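Local coordinates for protein alginate lyase (PDB 6KFN) that cleaves alginate, probably by the beta-elimination typical of polysaccharide lyases, on a right-handed beta-helix scaffold, at residues Pro177-Ala180 / Ala181-Asp185; Gly229-Asn232 / Gly233-Ile237. All coordinates share one frame; numbering follows the deposited sequence. Where two conformers were deposited one is given.

Contact 1. Residues Pro177-Ala180 / Ala181-Asp185; sequences PGVA and AEHID. With NA (sodium ion), chain B.
Val179 O and His183 NE2 share one water. It is hydrogen-bonded to Val179 O at 2.9 Å and lies in the ring plane of His183, at the edge, where it is hydrogen-bonded to NE2 at 2.9 Å. His183 was modelled in two conformers, so this bridge belongs to the one described here. Beside the water, an apolar contact spans the same pair of residues: Val179 CG1 meets His183 CD2 at 3.6 Å, the two side chains crossing at a slant. With CG1 anti to the backbone N (chi1 168°), that methyl stands beside its own carbonyl and also packs against the carbonyl oxygen of Glu182. Solvent bridge and methyl contact together tie the ring to the loop, and His183 continues onto Ile175 and Ile205.

Further along, the chain turns acidic groups onto a sodium ion. Glu182 binds it through one oxygen, OE1, at 2.5 Å. The other, OE2, instead accepts a hydrogen from a metal-bound water, so that this carboxylate grips the ion both directly and through solvent. Asp185 OD2 lies 2.5 Å from the sodium; three waters and Glu147 complete the shell. Lys187 bonds the same Asp185 OD2, while Lys218 forms a salt bridge with OD1, which should restrain the carboxylate's rotation. A loop and the strand it enters thus each supply one acidic ligand, Glu182 and Asp185, and the loop itself is of the kind that connects two faces of a right-handed beta-helix coil, here carrying a sodium site.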
loop_
_atom_site.group_PDB
_atom_site.type_symbol
_atom_site.label_atom_id
_atom_site.label_comp_id
_atom_site.label_asym_id
_atom_site.label_seq_id
_atom_site.Cartn_x
_atom_site.Cartn_y
_atom_site.Cartn_z
ATOM N N PRO A 177 -8.446 10.569 1.916
ATOM C CA PRO A 177 -9.372 10.197 2.985
ATOM C C PRO A 177 -10.138 8.918 2.596
ATOM O O PRO A 177 -9.947 8.331 1.541
ATOM C CB PRO A 177 -10.274 11.412 3.081
ATOM C CG PRO A 177 -10.425 11.841 1.627
ATOM C CD PRO A 177 -9.029 11.616 1.040
ATOM N N GLY A 178 -11.042 8.500 3.493
ATOM C CA GLY A 178 -11.899 7.370 3.187
ATOM C C GLY A 178 -11.235 6.020 3.205
ATOM O O GLY A 178 -11.830 5.052 2.744
ATOM N N VAL A 179 -10.005 5.944 3.728
ATOM C CA VAL A 179 -9.353 4.666 3.972
ATOM C C VAL A 179 -9.788 4.213 5.353
ATOM O O VAL A 179 -9.556 4.868 6.372
ATOM C CB VAL A 179 -7.830 4.815 3.807
ATOM C CG1 VAL A 179 -7.108 3.583 4.329
ATOM C CG2 VAL A 179 -7.521 5.073 2.347
ATOM N N ALA A 180 -10.519 3.082 5.390
ATOM C CA ALA A 180 -11.256 2.703 6.574
ATOM C C ALA A 180 -10.384 2.064 7.654
ATOM O O ALA A 180 -10.732 2.152 8.846
ATOM C CB ALA A 180 -12.376 1.718 6.223
ATOM N N ALA A 181 -9.320 1.366 7.289
ATOM C CA ALA A 181 -8.413 0.775 8.251
ATOM C C ALA A 181 -7.111 1.574 8.256
ATOM O O ALA A 181 -7.110 2.747 7.905
ATOM C CB ALA A 181 -8.256 -0.735 8.012
ATOM N N GLU A 182 -6.006 0.960 8.714
ATOM C CA GLU A 182 -4.765 1.720 8.684
ATOM C C GLU A 182 -4.455 2.157 7.264
ATOM O O GLU A 182 -4.698 1.443 6.295
ATOM C CB GLU A 182 -3.558 0.916 9.191
ATOM C CG GLU A 182 -3.641 0.444 10.625
ATOM C CD GLU A 182 -4.309 -0.894 10.818
ATOM O OE1 GLU A 182 -4.857 -1.484 9.889
ATOM O OE2 GLU A 182 -4.224 -1.344 12.027
ATOM N N HIS A 183 -3.810 3.311 7.145
ATOM C CA HIS A 183 -3.235 3.685 5.858
ATOM C C HIS A 183 -2.220 2.668 5.400
ATOM O O HIS A 183 -2.202 2.302 4.220
ATOM C CB HIS A 183 -2.671 5.112 5.916
ATOM C CG HIS A 183 -3.757 6.121 5.971
ATOM N ND1 HIS A 183 -3.526 7.461 5.723
ATOM C CD2 HIS A 183 -5.100 5.965 6.121
ATOM C CE1 HIS A 183 -4.688 8.086 5.819
ATOM N NE2 HIS A 183 -5.648 7.218 6.071
ATOM N N ILE A 184 -1.367 2.200 6.315
ATOM C CA ILE A 184 -0.374 1.188 6.013
ATOM C C ILE A 184 -0.341 0.206 7.189
ATOM O O ILE A 184 -0.151 0.609 8.332
ATOM C CB ILE A 184 1.017 1.740 5.764
ATOM C CG1 ILE A 184 0.961 2.857 4.698
ATOM C CG2 ILE A 184 1.982 0.632 5.345
ATOM C CD1 ILE A 184 2.203 3.659 4.576
ATOM N N ASP A 185 -0.526 -1.083 6.880
ATOM C CA ASP A 185 -0.458 -2.162 7.877
ATOM C C ASP A 185 0.688 -3.062 7.458
ATOM O O ASP A 185 0.618 -3.690 6.406
ATOM C CB ASP A 185 -1.785 -2.884 7.961
ATOM C CG ASP A 185 -1.906 -3.830 9.133
ATOM O OD1 ASP A 185 -0.976 -3.930 9.912
ATOM O OD2 ASP A 185 -3.013 -4.438 9.263
HETATM NA NA NA B . -5.391 -3.912 9.694
HETATM O O HOH W 1 -8.506 7.461 5.818
HETATM O O HOH W 2 -4.962 -3.774 12.022
HETATM O O HOH W 3 -5.702 -6.322 9.759
HETATM O O HOH W 4 -7.655 -3.543 10.391
#

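Contact 2. Residues Gly229-Asn232 / Gly233-Ile237; sequences GYRN and GNSNI
Hydrogen bonds organise this loop of two successive turns, and Arg231 stands in the middle of them. Its NE donates to Ile237 O at 2.9 Å, almost straight (176°) and close to the guanidinium plane, so the acceptor is met at the edge of the group. The backbone adds a second tie: Asn234 N donates to Arg231 O at 3.0 Å, closing a type I' turn through Asn232 and Gly233, both of which have positive phi. A type I turn follows, closed by the bond from Ile237 N to Asn234 O. Its first residue also makes an Asx turn, with Asn236 N donating to Asn234 OD1 at 3.0 Å, while Asn234 ND2 reaches Gly202 and Ile205.

Contacts over the guanidinium face and apolar packing come next. Asn234 O sits over one face of the guanidinium, 3.2 Å above the plane and displaced toward the rim. CG anti to the backbone N (chi1 179°) and an extended chain carry the Arg231 head group across the loop in this way. Its aliphatic part packs on Ile237, Arg231 CG to Ile237 CB at 4.0 Å.

Ionic and solvent contacts complete the set. Arg231 NH1 forms a salt bridge with Asp264, whose OD2 also accepts a hydrogen bond from Gly233 N, and NH2 donates to a water that is hydrogen-bonded to Ser235 OG as well. Held through NE, NH1 and NH2 alike, the guanidinium has little freedom to rotate; its positive charge is probably offset largely by Asp264, while the carbonyl oxygens of Ile237 and Asn234 lie where they would further stabilise it.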
loop_
_atom_site.group_PDB
_atom_site.type_symbol
_atom_site.label_atom_id
_atom_site.label_comp_id
_atom_site.label_asym_id
_atom_site.label_seq_id
_atom_site.Cartn_x
_atom_site.Cartn_y
_atom_site.Cartn_z
ATOM N N GLY A 229 1.327 13.278 8.775
ATOM C CA GLY A 229 0.020 12.715 9.084
ATOM C C GLY A 229 -0.930 13.740 9.674
ATOM O O GLY A 229 -0.556 14.496 10.568
ATOM N N TYR A 230 -2.161 13.727 9.154
ATOM C CA TYR A 230 -3.223 14.625 9.596
ATOM C C TYR A 230 -4.335 13.803 10.228
ATOM O O TYR A 230 -5.054 13.067 9.536
ATOM C CB TYR A 230 -3.799 15.404 8.395
ATOM C CG TYR A 230 -2.814 16.292 7.711
ATOM C CD1 TYR A 230 -2.448 17.504 8.260
ATOM C CD2 TYR A 230 -2.250 15.959 6.492
ATOM C CE1 TYR A 230 -1.564 18.355 7.633
ATOM C CE2 TYR A 230 -1.383 16.804 5.830
ATOM C CZ TYR A 230 -1.045 18.025 6.404
ATOM O OH TYR A 230 -0.173 18.898 5.802
ATOM N N ARG A 231 -4.521 13.934 11.530
ATOM C CA ARG A 231 -5.638 13.254 12.199
ATOM C C ARG A 231 -6.992 13.879 11.832
ATOM O O ARG A 231 -8.006 13.197 11.819
ATOM C CB ARG A 231 -5.389 13.254 13.699
ATOM C CG ARG A 231 -6.482 12.595 14.532
ATOM C CD ARG A 231 -5.981 12.432 15.964
ATOM N NE ARG A 231 -6.975 11.953 16.919
ATOM C CZ ARG A 231 -7.878 12.712 17.532
ATOM N NH1 ARG A 231 -7.992 13.987 17.245
ATOM N NH2 ARG A 231 -8.667 12.181 18.467
ATOM N N ASN A 232 -6.984 15.199 11.563
ATOM C CA ASN A 232 -8.183 15.905 11.123
ATOM C C ASN A 232 -9.349 15.750 12.107
ATOM O O ASN A 232 -10.518 15.719 11.707
ATOM C CB ASN A 232 -8.592 15.537 9.710
ATOM C CG ASN A 232 -7.643 16.068 8.675
ATOM O OD1 ASN A 232 -6.925 17.047 8.865
ATOM N ND2 ASN A 232 -7.632 15.391 7.525
ATOM N N GLY A 233 -9.027 15.676 13.397
ATOM C CA GLY A 233 -10.076 15.584 14.395
ATOM C C GLY A 233 -10.770 14.241 14.487
ATOM O O GLY A 233 -11.775 14.128 15.200
ATOM N N ASN A 234 -10.275 13.220 13.801
ATOM C CA ASN A 234 -10.926 11.920 13.765
ATOM C C ASN A 234 -10.619 11.153 15.053
ATOM O O ASN A 234 -9.524 10.631 15.241
ATOM C CB ASN A 234 -10.459 11.156 12.542
ATOM C CG ASN A 234 -11.118 9.798 12.416
ATOM O OD1 ASN A 234 -11.951 9.400 13.231
ATOM N ND2 ASN A 234 -10.744 9.066 11.383
ATOM N N SER A 235 -11.630 11.067 15.929
ATOM C CA SER A 235 -11.476 10.430 17.221
ATOM C C SER A 235 -11.222 8.927 17.135
ATOM O O SER A 235 -10.829 8.324 18.144
ATOM C CB SER A 235 -12.706 10.699 18.104
ATOM O OG SER A 235 -12.783 12.076 18.384
ATOM N N ASN A 236 -11.463 8.321 15.975
ATOM C CA ASN A 236 -11.104 6.907 15.812
ATOM C C ASN A 236 -9.587 6.692 15.759
ATOM O O ASN A 236 -9.142 5.556 15.877
ATOM C CB ASN A 236 -11.778 6.305 14.593
ATOM C CG ASN A 236 -13.279 6.333 14.749
ATOM O OD1 ASN A 236 -13.793 5.797 15.719
ATOM N ND2 ASN A 236 -13.976 6.980 13.838
ATOM N N ILE A 237 -8.815 7.750 15.509
ATOM C CA ILE A 237 -7.353 7.658 15.471
ATOM C C ILE A 237 -6.854 7.941 16.879
ATOM O O ILE A 237 -7.012 9.053 17.399
ATOM C CB ILE A 237 -6.777 8.642 14.451
ATOM C CG1 ILE A 237 -7.249 8.275 13.050
ATOM C CG2 ILE A 237 -5.241 8.675 14.555
ATOM C CD1 ILE A 237 -6.888 9.311 11.987
HETATM O O HOH W 5 -10.796 13.103 19.924
#

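Contact 1 precedes contact 2 along the chain, and both occupy the same kind of corner of the right-handed beta-helix. Segment 177-185 leaves strand 174-175 for strand 184-186 of the ten-stranded parallel sheet; segment 229-237 leaves strand 223-230 and heads for strand 241-243 of that sheet. Strands 174-175 and 223-230 are two steps apart in one ladder, as are 184-186 and 241-243 in the other, consistent with centres 11 Å apart. The contacts do not touch, their nearest atoms being about 6 Å from each other, but Ile205 packs against both. Equivalent connections two coils apart thus feed one sheet, from which each sodium site draws a ligand, Asp185 or Gln242, probably helping to position both sites.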